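Local coordinates for succinate-semialdehyde dehydrogenase (Streptococcus pyogenes MGAS1882, PDB 4OGD), which probably catalyses the oxidation of succinic semialdehyde to succinate, passing the hydride to NADP+ bound in a Rossmann-type domain, at residues 58-63 against 91-96; 64-69 against 133-138; 117-122 against 438-443; 138-143 against 227-232. One frame throughout, in Å; residues are numbered along the deposited sequence.

Contact 1: residues 58-63 against 91-96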
# COMPACT_ATOMS: atom_id res chain seq x y z
N ILE A 58 -2.58 28.94 14.70
CA ILE A 58 -2.18 29.98 13.76
C ILE A 58 -3.13 30.04 12.57
O ILE A 58 -3.44 31.12 12.06
CB ILE A 58 -0.73 29.81 13.30
CG1 ILE A 58 0.22 29.96 14.49
CG2 ILE A 58 -0.39 30.83 12.20
CD1 ILE A 58 1.63 29.48 14.20
N LEU A 59 -3.60 28.88 12.12
CA LEU A 59 -4.61 28.84 11.06
C LEU A 59 -5.90 29.56 11.49
O LEU A 59 -6.49 30.30 10.70
CB LEU A 59 -4.90 27.41 10.63
CG LEU A 59 -3.86 26.79 9.70
CD1 LEU A 59 -4.16 25.31 9.51
CD2 LEU A 59 -3.83 27.51 8.35
N ARG A 60 -6.31 29.36 12.75
CA ARG A 60 -7.45 30.09 13.29
C ARG A 60 -7.20 31.59 13.29
O ARG A 60 -8.04 32.38 12.83
CB ARG A 60 -7.77 29.64 14.72
CG ARG A 60 -8.46 28.30 14.86
CD ARG A 60 -8.86 28.07 16.32
NE ARG A 60 -9.64 26.84 16.47
CZ ARG A 60 -9.13 25.66 16.79
NH1 ARG A 60 -7.83 25.53 17.03
NH2 ARG A 60 -9.92 24.60 16.88
N ARG A 61 -6.06 31.98 13.84
CA ARG A 61 -5.69 33.39 13.97
C ARG A 61 -5.62 34.10 12.62
O ARG A 61 -6.08 35.24 12.45
CB ARG A 61 -4.33 33.50 14.68
CG ARG A 61 -3.95 34.93 15.07
CD ARG A 61 -2.50 34.98 15.50
NE ARG A 61 -1.62 34.85 14.33
CZ ARG A 61 -0.35 34.45 14.38
NH1 ARG A 61 0.19 34.12 15.55
NH2 ARG A 61 0.36 34.38 13.26
N ASP A 62 -5.02 33.42 11.64
CA ASP A 62 -4.74 34.03 10.35
C ASP A 62 -5.59 33.43 9.24
O ASP A 62 -5.15 33.38 8.09
CB ASP A 62 -3.26 33.86 10.00
CG ASP A 62 -2.35 34.66 10.90
OD1 ASP A 62 -2.85 35.56 11.61
OD2 ASP A 62 -1.12 34.41 10.89
N ARG A 63 -6.80 32.98 9.57
CA ARG A 63 -7.62 32.24 8.62
C ARG A 63 -7.82 32.97 7.30
O ARG A 63 -7.66 32.40 6.23
CB ARG A 63 -8.98 31.87 9.19
CG ARG A 63 -9.81 31.15 8.15
CD ARG A 63 -11.16 30.77 8.65
NE ARG A 63 -11.95 31.95 8.93
CZ ARG A 63 -13.19 31.92 9.40
NH1 ARG A 63 -13.77 30.75 9.63
NH2 ARG A 63 -13.85 33.04 9.63
N ILE A 91 -8.35 18.91 11.32
CA ILE A 91 -7.49 17.75 11.05
C ILE A 91 -6.23 17.77 11.92
O ILE A 91 -5.85 16.74 12.49
CB ILE A 91 -7.13 17.66 9.55
CG1 ILE A 91 -8.37 17.37 8.72
CG2 ILE A 91 -6.08 16.59 9.33
CD1 ILE A 91 -8.16 17.51 7.21
N ALA A 92 -5.59 18.93 12.03
CA ALA A 92 -4.40 19.10 12.87
C ALA A 92 -4.73 18.80 14.33
O ALA A 92 -4.03 18.02 14.98
CB ALA A 92 -3.88 20.53 12.73
N ASP A 93 -5.81 19.39 14.83
CA ASP A 93 -6.19 19.13 16.22
C ASP A 93 -6.53 17.66 16.43
O ASP A 93 -6.17 17.08 17.45
CB ASP A 93 -7.37 20.02 16.65
CG ASP A 93 -6.96 21.43 17.02
OD1 ASP A 93 -5.81 21.65 17.48
OD2 ASP A 93 -7.81 22.33 16.85
N TYR A 94 -7.21 17.05 15.46
CA TYR A 94 -7.57 15.64 15.53
C TYR A 94 -6.34 14.75 15.74
O TYR A 94 -6.30 13.96 16.68
CB TYR A 94 -8.31 15.23 14.25
CG TYR A 94 -8.68 13.76 14.12
CD1 TYR A 94 -7.92 12.91 13.32
CD2 TYR A 94 -9.80 13.24 14.75
CE1 TYR A 94 -8.26 11.58 13.17
CE2 TYR A 94 -10.15 11.91 14.61
CZ TYR A 94 -9.38 11.08 13.82
OH TYR A 94 -9.74 9.76 13.68
N TYR A 95 -5.34 14.87 14.88
CA TYR A 95 -4.20 13.97 14.97
C TYR A 95 -3.34 14.24 16.20
O TYR A 95 -2.76 13.33 16.78
CB TYR A 95 -3.38 13.97 13.67
CG TYR A 95 -4.04 13.10 12.63
CD1 TYR A 95 -4.10 11.72 12.79
CD2 TYR A 95 -4.62 13.66 11.49
CE1 TYR A 95 -4.70 10.92 11.86
CE2 TYR A 95 -5.24 12.86 10.54
CZ TYR A 95 -5.28 11.49 10.73
OH TYR A 95 -5.88 10.67 9.81
N ALA A 96 -3.27 15.50 16.62
CA ALA A 96 -2.60 15.81 17.88
C ALA A 96 -3.35 15.19 19.07
O ALA A 96 -2.72 14.66 20.00
CB ALA A 96 -2.44 17.31 18.05
O HOH W 1 -5.32 24.16 18.44
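Arg60 reaches out from the last turns of helix 45-61 and grips Asp93 of helix 78-103 with the two terminal nitrogens of its guanidinium. Both bonds end on a single oxygen: NH2 of Arg60 lies 3.1 Å and NH1 3.2 Å from Asp93 OD2. This shared acceptor makes the salt bridge an end-on fork rather than a one-to-one pairing, and the N-H...O angles are accordingly bent, at 145° from NH2 and 140° from NH1. The arginine chain is extended from CG to NE, which carries the group across the gap, and the two planes meet nearly coplanar, 23° apart, with OD2 at the guanidinium edge. Together with Ala92, which packs on Leu52 and Ala56, the pair joins two helices of the helical layer that flanks the Rossmann-type sheet in aldehyde dehydrogenases; the ion pair sits at the outer surface of this layer. The second carboxylate oxygen is employed as well. Asp93 OD1 is hydrogen-bonded to ND1 of His53, two turns earlier in helix 45-61, and it accepts from a water 2.7 Å away whose own oxygen receives a weak bond from Arg60 NH1.

Contact 2: residues 64-69 against 133-138; sequences DKYAEI and FPYYQI
Tyr135 and Tyr66 make this contact between them, one from the loop leading into helix 136-148 and the other from helix 63-74. Along 133-138, Phe133 turns elsewhere, packing on Lys76 and Tyr257, while Pro134 rests on Met70 and Met74 of helix 63-74. Tyr135 comes next and directs its ring at Tyr66. Its phenol oxygen lies at the edge of the Tyr66 ring, near the ring plane, with OH of Tyr135 3.1 Å from CD1 of Tyr66 and 3.2 Å from CE1. Behind it, Tyr135 CZ is 3.5 Å from Tyr66 CD1. The rings are oblique, their centroids 5.5 Å apart and their planes at 51°, and the approach sets a polar oxygen against two weakly polarised C-H groups. A chi1 of -100°, away from the staggered values, gives Tyr135 this direction. Its hydroxyl is not left to the aromatic edge alone: it is hydrogen-bonded to Ser166 OG, and Phe167 meets the Tyr135 ring edge-to-face. Lys65 CE lies over one face of the Tyr66 ring, toward its rim. The backbone N of Tyr135 and that of Tyr136 both bond to Glu84 OE2, holding the start of the turn. Tyr136 then sends its hydroxyl to Ser420 and Arg140, and Ile138 packs on Phe167. The turn is the connection from strand 124-128 into helix 136-148, the first half of a right-handed beta-alpha-beta crossover of the Rossmann-type fold, here lined by buried aromatic rings.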
# COMPACT_ATOMS: atom_id res chain seq x y z
N ASP A 64 -8.18 34.25 7.39
CA ASP A 64 -8.45 34.99 6.17
C ASP A 64 -7.20 35.18 5.31
O ASP A 64 -7.29 35.21 4.08
CB ASP A 64 -9.16 36.31 6.48
CG ASP A 64 -10.57 36.10 7.03
OD1 ASP A 64 -11.08 34.95 7.03
OD2 ASP A 64 -11.18 37.10 7.45
N LYS A 65 -6.03 35.28 5.95
CA LYS A 65 -4.77 35.34 5.22
C LYS A 65 -4.56 34.08 4.39
O LYS A 65 -4.25 34.15 3.20
CB LYS A 65 -3.58 35.54 6.17
CG LYS A 65 -2.21 35.21 5.55
CD LYS A 65 -1.08 35.17 6.59
CE LYS A 65 0.19 34.55 6.02
NZ LYS A 65 1.33 34.65 6.98
N TYR A 66 -4.75 32.92 5.01
CA TYR A 66 -4.54 31.66 4.29
C TYR A 66 -5.62 31.42 3.25
O TYR A 66 -5.35 30.90 2.16
CB TYR A 66 -4.43 30.51 5.29
CG TYR A 66 -3.13 30.56 6.05
CD1 TYR A 66 -1.94 30.18 5.45
CD2 TYR A 66 -3.09 31.03 7.36
CE1 TYR A 66 -0.74 30.24 6.14
CE2 TYR A 66 -1.90 31.11 8.05
CZ TYR A 66 -0.73 30.70 7.44
OH TYR A 66 0.46 30.77 8.12
N ALA A 67 -6.86 31.78 3.58
CA ALA A 67 -7.96 31.67 2.63
C ALA A 67 -7.67 32.49 1.38
O ALA A 67 -7.85 32.01 0.26
CB ALA A 67 -9.26 32.11 3.26
N GLU A 68 -7.23 33.74 1.56
CA GLU A 68 -6.96 34.58 0.40
C GLU A 68 -5.79 34.06 -0.46
O GLU A 68 -5.80 34.19 -1.68
CB GLU A 68 -6.72 36.04 0.81
CG GLU A 68 -6.43 36.94 -0.39
CD GLU A 68 -6.45 38.42 -0.07
OE1 GLU A 68 -6.72 38.79 1.09
OE2 GLU A 68 -6.18 39.21 -1.01
N ILE A 69 -4.78 33.49 0.19
CA ILE A 69 -3.65 32.91 -0.53
C ILE A 69 -4.15 31.83 -1.49
O ILE A 69 -3.73 31.77 -2.65
CB ILE A 69 -2.62 32.31 0.45
CG1 ILE A 69 -1.80 33.44 1.08
CG2 ILE A 69 -1.70 31.32 -0.26
CD1 ILE A 69 -0.88 32.98 2.19
N PHE A 133 -7.47 21.66 -3.69
CA PHE A 133 -7.59 21.94 -2.26
C PHE A 133 -6.17 22.07 -1.72
O PHE A 133 -5.63 21.14 -1.12
CB PHE A 133 -8.37 20.84 -1.52
CG PHE A 133 -9.81 20.72 -1.93
CD1 PHE A 133 -10.80 21.40 -1.24
CD2 PHE A 133 -10.17 19.92 -3.02
CE1 PHE A 133 -12.14 21.29 -1.63
CE2 PHE A 133 -11.50 19.80 -3.41
CZ PHE A 133 -12.49 20.49 -2.71
N PRO A 134 -5.54 23.23 -1.96
CA PRO A 134 -4.10 23.42 -1.76
C PRO A 134 -3.64 23.21 -0.31
O PRO A 134 -2.49 22.83 -0.10
CB PRO A 134 -3.86 24.88 -2.16
CG PRO A 134 -5.03 25.26 -2.99
CD PRO A 134 -6.19 24.46 -2.44
N TYR A 135 -4.51 23.46 0.65
CA TYR A 135 -4.15 23.27 2.06
C TYR A 135 -4.63 21.93 2.62
O TYR A 135 -3.86 21.22 3.27
CB TYR A 135 -4.63 24.45 2.92
CG TYR A 135 -3.50 25.41 3.21
CD1 TYR A 135 -2.79 26.00 2.18
CD2 TYR A 135 -3.12 25.71 4.52
CE1 TYR A 135 -1.74 26.85 2.43
CE2 TYR A 135 -2.06 26.58 4.78
CZ TYR A 135 -1.37 27.14 3.72
OH TYR A 135 -0.31 27.99 3.95
N TYR A 136 -5.90 21.63 2.40
CA TYR A 136 -6.52 20.39 2.89
C TYR A 136 -5.77 19.15 2.42
O TYR A 136 -5.56 18.24 3.22
CB TYR A 136 -8.00 20.37 2.49
CG TYR A 136 -8.70 19.04 2.52
CD1 TYR A 136 -9.13 18.46 3.73
CD2 TYR A 136 -9.01 18.38 1.35
CE1 TYR A 136 -9.81 17.24 3.74
CE2 TYR A 136 -9.68 17.17 1.35
CZ TYR A 136 -10.08 16.61 2.55
OH TYR A 136 -10.75 15.40 2.54
N GLN A 137 -5.35 19.12 1.16
CA GLN A 137 -4.64 17.93 0.68
C GLN A 137 -3.26 17.79 1.32
O GLN A 137 -2.76 16.67 1.47
CB GLN A 137 -4.52 17.88 -0.85
CG GLN A 137 -5.82 18.01 -1.64
CD GLN A 137 -6.86 16.97 -1.33
OE1 GLN A 137 -6.58 15.92 -0.74
NE2 GLN A 137 -8.09 17.25 -1.75
N ILE A 138 -2.63 18.90 1.70
CA ILE A 138 -1.38 18.80 2.47
C ILE A 138 -1.67 18.31 3.88
O ILE A 138 -1.03 17.38 4.37
CB ILE A 138 -0.62 20.14 2.58
CG1 ILE A 138 -0.30 20.72 1.20
CG2 ILE A 138 0.67 19.93 3.36
CD1 ILE A 138 0.28 22.14 1.28

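Contact 3: residues 117-122 against 438-443; sequences YLKQST and LSELGF
Fully extended side chains bring Lys119 and Glu440 together: the lysine is stretched beyond CG, with that atom beside its backbone N (chi1 -70°), whereas the glutamate has CG opposite its N (chi1 -168°) and runs straight to the carboxylate. The two chains cross at about a right angle, and they meet across the contact through their terminal groups. NZ of Lys119 is 3.7 Å from OE2 of Glu440, a long salt bridge with no direct hydrogen bond. A water completes the link. It accepts from Lys119 NZ at 2.7 Å and donates to Glu440 OE2 at 2.8 Å, so the charged groups are joined through it by two short bonds. Glu440 is presented by a compact turn. Ser439 OG accepts from the backbone N of Leu441 at 3.1 Å, forming an ST turn, and donates to Leu438 O at 2.7 Å; that same carbonyl also receives Gly442 N. Tyr95 OH holds the carbonyl of Ser439 from helix 78-103, and the chain of Glu440 lies on Phe102 of that helix. On the other side, Lys119 belongs to strand 113-120 of the three-stranded antiparallel sheet that aldehyde dehydrogenases use for oligomerisation. Here the strand borders the second subunit, where Gln120 NE2 bonds to Ala405 O of that subunit and Tyr117 packs on its Leu441. With a water bridging the two groups from beside the direct line, the link is probably tolerant of small shifts, an electrostatic and water-mediated tie between sheet and loop rather than a rigid, directional bond.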
# COMPACT_ATOMS: atom_id res chain seq x y z
N TYR A 117 2.83 -5.51 18.40
CA TYR A 117 3.56 -4.73 17.41
C TYR A 117 3.54 -3.26 17.73
O TYR A 117 2.56 -2.73 18.26
CB TYR A 117 3.12 -5.03 15.97
CG TYR A 117 1.74 -4.54 15.55
CD1 TYR A 117 1.57 -3.25 15.06
CD2 TYR A 117 0.64 -5.38 15.59
CE1 TYR A 117 0.33 -2.80 14.65
CE2 TYR A 117 -0.62 -4.93 15.17
CZ TYR A 117 -0.75 -3.64 14.71
OH TYR A 117 -1.98 -3.17 14.28
N LEU A 118 4.65 -2.61 17.42
CA LEU A 118 4.78 -1.17 17.62
C LEU A 118 4.40 -0.47 16.33
O LEU A 118 4.38 -1.09 15.26
CB LEU A 118 6.22 -0.84 18.00
CG LEU A 118 6.72 -1.57 19.25
CD1 LEU A 118 8.21 -1.34 19.43
CD2 LEU A 118 5.96 -1.10 20.48
N LYS A 119 4.07 0.81 16.43
CA LYS A 119 3.83 1.63 15.25
C LYS A 119 4.90 2.69 15.22
O LYS A 119 4.88 3.63 16.02
CB LYS A 119 2.43 2.23 15.26
CG LYS A 119 1.34 1.20 15.06
CD LYS A 119 -0.05 1.77 15.34
CE LYS A 119 -1.11 0.71 15.09
NZ LYS A 119 -2.48 1.16 15.50
N GLN A 120 5.86 2.54 14.31
CA GLN A 120 7.05 3.37 14.33
C GLN A 120 7.20 4.18 13.06
O GLN A 120 6.68 3.81 12.00
CB GLN A 120 8.28 2.49 14.55
CG GLN A 120 8.26 1.74 15.88
CD GLN A 120 9.52 0.96 16.12
OE1 GLN A 120 9.92 0.15 15.30
NE2 GLN A 120 10.17 1.22 17.26
N SER A 121 7.91 5.30 13.17
CA SER A 121 8.25 6.08 11.98
C SER A 121 9.17 5.28 11.08
O SER A 121 9.83 4.34 11.52
CB SER A 121 8.92 7.39 12.37
OG SER A 121 10.14 7.13 13.05
N THR A 122 9.22 5.68 9.81
CA THR A 122 10.06 5.01 8.83
C THR A 122 11.09 5.91 8.16
O THR A 122 12.16 5.44 7.80
CB THR A 122 9.21 4.31 7.76
OG1 THR A 122 8.25 5.23 7.22
CG2 THR A 122 8.47 3.13 8.37
N LEU A 438 -7.07 10.31 6.33
CA LEU A 438 -7.95 10.66 7.45
C LEU A 438 -8.43 9.42 8.22
O LEU A 438 -8.20 8.28 7.80
CB LEU A 438 -9.11 11.59 7.03
CG LEU A 438 -8.66 12.94 6.43
CD1 LEU A 438 -9.87 13.75 5.98
CD2 LEU A 438 -7.81 13.74 7.43
N SER A 439 -9.09 9.66 9.36
CA SER A 439 -9.41 8.62 10.35
C SER A 439 -8.16 7.91 10.84
O SER A 439 -7.03 8.35 10.57
CB SER A 439 -10.45 7.61 9.82
OG SER A 439 -9.86 6.59 9.02
N GLU A 440 -8.32 6.81 11.57
CA GLU A 440 -7.14 6.06 12.00
C GLU A 440 -6.54 5.29 10.82
O GLU A 440 -5.36 4.98 10.83
CB GLU A 440 -7.44 5.12 13.17
CG GLU A 440 -6.15 4.57 13.81
CD GLU A 440 -6.40 3.76 15.07
OE1 GLU A 440 -7.58 3.53 15.41
OE2 GLU A 440 -5.41 3.34 15.70
N LEU A 441 -7.36 4.99 9.81
CA LEU A 441 -6.85 4.31 8.63
C LEU A 441 -5.77 5.15 7.95
O LEU A 441 -4.81 4.63 7.40
CB LEU A 441 -7.97 3.98 7.64
CG LEU A 441 -9.04 3.00 8.11
CD1 LEU A 441 -10.03 2.67 7.00
CD2 LEU A 441 -8.41 1.71 8.65
N GLY A 442 -5.95 6.47 7.99
CA GLY A 442 -4.99 7.37 7.38
C GLY A 442 -3.78 7.68 8.25
O GLY A 442 -2.95 8.52 7.88
N PHE A 443 -3.68 7.02 9.39
CA PHE A 443 -2.53 7.22 10.27
C PHE A 443 -1.39 6.24 9.99
O PHE A 443 -0.22 6.57 10.21
CB PHE A 443 -2.96 7.12 11.75
CG PHE A 443 -1.87 7.48 12.71
CD1 PHE A 443 -1.55 8.81 12.93
CD2 PHE A 443 -1.18 6.49 13.39
CE1 PHE A 443 -0.55 9.15 13.82
CE2 PHE A 443 -0.17 6.82 14.28
CZ PHE A 443 0.14 8.16 14.49
O HOH W 2 -2.89 3.70 14.58

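Contact 4: residues 138-143 against 227-232; sequences IMRVFA and TLELGG
The Glu-Leu-Gly-Gly signature of the aldehyde dehydrogenases begins at Glu229, and its glutamate, the position of the general base in well-studied relatives, is met by Arg140 of helix 136-148. The arginine comes with its NH2, which lies over the carbon chain of the glutamate rather than at its oxygens: 3.7 Å from Glu229 CG and from CD, 3.9 Å from CB. OE1 of Glu229 is also 3.9 Å from Arg140 NH2, a long salt bridge of charges alone, since OE1 stands off the plane of the guanidinium, where none of its hydrogens is directed. The planes of guanidinium and carboxylate are 55° apart. Both chains are bent to get there, the glutamate at chi2 (-86°) and the arginine at chi3 (-36°). The helix packs against the sheet whose strands 200-206 and 225-229 run parallel in a Rossmann-type arrangement: Val141 sits on Cys204, and Glu229 pairs by backbone bonds with Leu205 and Gly207. Past Glu229 the chain leaves this sheet for strand 235-238 of the other mixed sheet, and Gly232 is held at the crossing by Glu360 and Lys267. The stronger partners of Arg140 lie elsewhere. NE forms a salt bridge with Glu437 OE1, NH1 bonds to Tyr136 OH, and Phe426 takes the guanidinium in a cation-pi contact while also touching Glu229. These fix the rotation of the guanidinium independently of the glutamate, and Leu438 lies against the arginine chain.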
# COMPACT_ATOMS: atom_id res chain seq x y z
N ILE A 138 -2.63 18.90 1.70
CA ILE A 138 -1.38 18.80 2.47
C ILE A 138 -1.67 18.31 3.88
O ILE A 138 -1.03 17.38 4.37
CB ILE A 138 -0.62 20.14 2.58
CG1 ILE A 138 -0.30 20.72 1.20
CG2 ILE A 138 0.67 19.93 3.36
CD1 ILE A 138 0.28 22.14 1.28
N MET A 139 -2.64 18.93 4.53
CA MET A 139 -2.89 18.65 5.94
C MET A 139 -3.27 17.19 6.17
O MET A 139 -2.90 16.59 7.18
CB MET A 139 -3.95 19.59 6.52
CG MET A 139 -4.07 19.51 8.05
SD MET A 139 -2.56 20.05 8.87
CE MET A 139 -2.89 21.81 8.91
N ARG A 140 -3.99 16.60 5.20
CA ARG A 140 -4.41 15.21 5.31
C ARG A 140 -3.24 14.27 5.52
O ARG A 140 -3.37 13.24 6.18
CB ARG A 140 -5.22 14.76 4.08
CG ARG A 140 -6.64 15.30 4.05
CD ARG A 140 -7.62 14.44 3.25
NE ARG A 140 -7.05 13.83 2.05
CZ ARG A 140 -7.73 13.59 0.93
NH1 ARG A 140 -9.01 13.92 0.82
NH2 ARG A 140 -7.11 13.04 -0.10
N VAL A 141 -2.09 14.61 4.94
CA VAL A 141 -0.92 13.76 5.07
C VAL A 141 0.15 14.32 6.00
O VAL A 141 0.85 13.54 6.65
CB VAL A 141 -0.30 13.39 3.70
CG1 VAL A 141 -1.27 12.55 2.91
CG2 VAL A 141 0.08 14.63 2.91
N PHE A 142 0.27 15.64 6.09
CA PHE A 142 1.24 16.20 7.02
C PHE A 142 0.90 15.87 8.48
O PHE A 142 1.77 15.47 9.25
CB PHE A 142 1.39 17.72 6.85
CG PHE A 142 2.19 18.36 7.94
CD1 PHE A 142 3.56 18.16 8.01
CD2 PHE A 142 1.58 19.13 8.92
CE1 PHE A 142 4.32 18.73 9.03
CE2 PHE A 142 2.33 19.69 9.95
CZ PHE A 142 3.69 19.49 10.00
N ALA A 143 -0.37 16.06 8.87
CA ALA A 143 -0.74 15.87 10.27
C ALA A 143 -0.38 14.47 10.81
O ALA A 143 0.31 14.37 11.83
CB ALA A 143 -2.23 16.20 10.51
N THR A 227 0.58 5.69 -1.53
CA THR A 227 -0.87 5.78 -1.53
C THR A 227 -1.24 6.73 -2.65
O THR A 227 -0.49 7.67 -2.95
CB THR A 227 -1.42 6.34 -0.21
OG1 THR A 227 -0.83 7.62 0.05
CG2 THR A 227 -1.13 5.38 0.94
N LEU A 228 -2.38 6.48 -3.30
CA LEU A 228 -2.84 7.32 -4.40
C LEU A 228 -4.28 7.75 -4.18
O LEU A 228 -5.17 6.92 -4.04
CB LEU A 228 -2.76 6.56 -5.73
CG LEU A 228 -1.39 6.14 -6.25
CD1 LEU A 228 -1.53 5.45 -7.59
CD2 LEU A 228 -0.44 7.33 -6.35
N GLU A 229 -4.49 9.06 -4.19
CA GLU A 229 -5.82 9.65 -4.08
C GLU A 229 -6.08 10.39 -5.38
O GLU A 229 -5.54 11.48 -5.61
CB GLU A 229 -5.87 10.62 -2.89
CG GLU A 229 -5.70 9.95 -1.53
CD GLU A 229 -7.00 9.42 -0.95
OE1 GLU A 229 -8.08 9.61 -1.56
OE2 GLU A 229 -6.94 8.80 0.15
N LEU A 230 -6.87 9.78 -6.25
CA LEU A 230 -7.01 10.29 -7.61
C LEU A 230 -8.41 10.83 -7.90
O LEU A 230 -9.15 11.20 -6.98
CB LEU A 230 -6.61 9.20 -8.62
CG LEU A 230 -5.27 8.53 -8.30
CD1 LEU A 230 -4.98 7.43 -9.32
CD2 LEU A 230 -4.12 9.57 -8.27
N GLY A 231 -8.76 10.90 -9.18
CA GLY A 231 -10.01 11.52 -9.57
C GLY A 231 -11.18 10.59 -9.36
O GLY A 231 -11.02 9.44 -8.93
N GLY A 232 -12.37 11.09 -9.67
CA GLY A 232 -13.57 10.28 -9.58
C GLY A 232 -14.58 10.65 -10.64
O GLY A 232 -14.46 11.68 -11.30

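How the contacts relate
From the N terminus, contact 1 closes a short helical loop, from helix 45-61 to helix 78-103. Contact 2 opens directly after residue 63, inside that loop, and closes at 133-138, so the two cross; they also touch, Leu59 packing against both Tyr66 and Tyr135. Contact 3 opens before contact 2 has closed and therefore crosses it, then spans most of the remaining chain to 438-443. Contact 4 is nested within this long loop and shares Ile138 and helix 136-148 with contact 2. The loop 438-443 meets the others too, through Tyr95 and Arg140. Together they tie the helical layer, the Rossmann-type sheet and the oligomerisation strand.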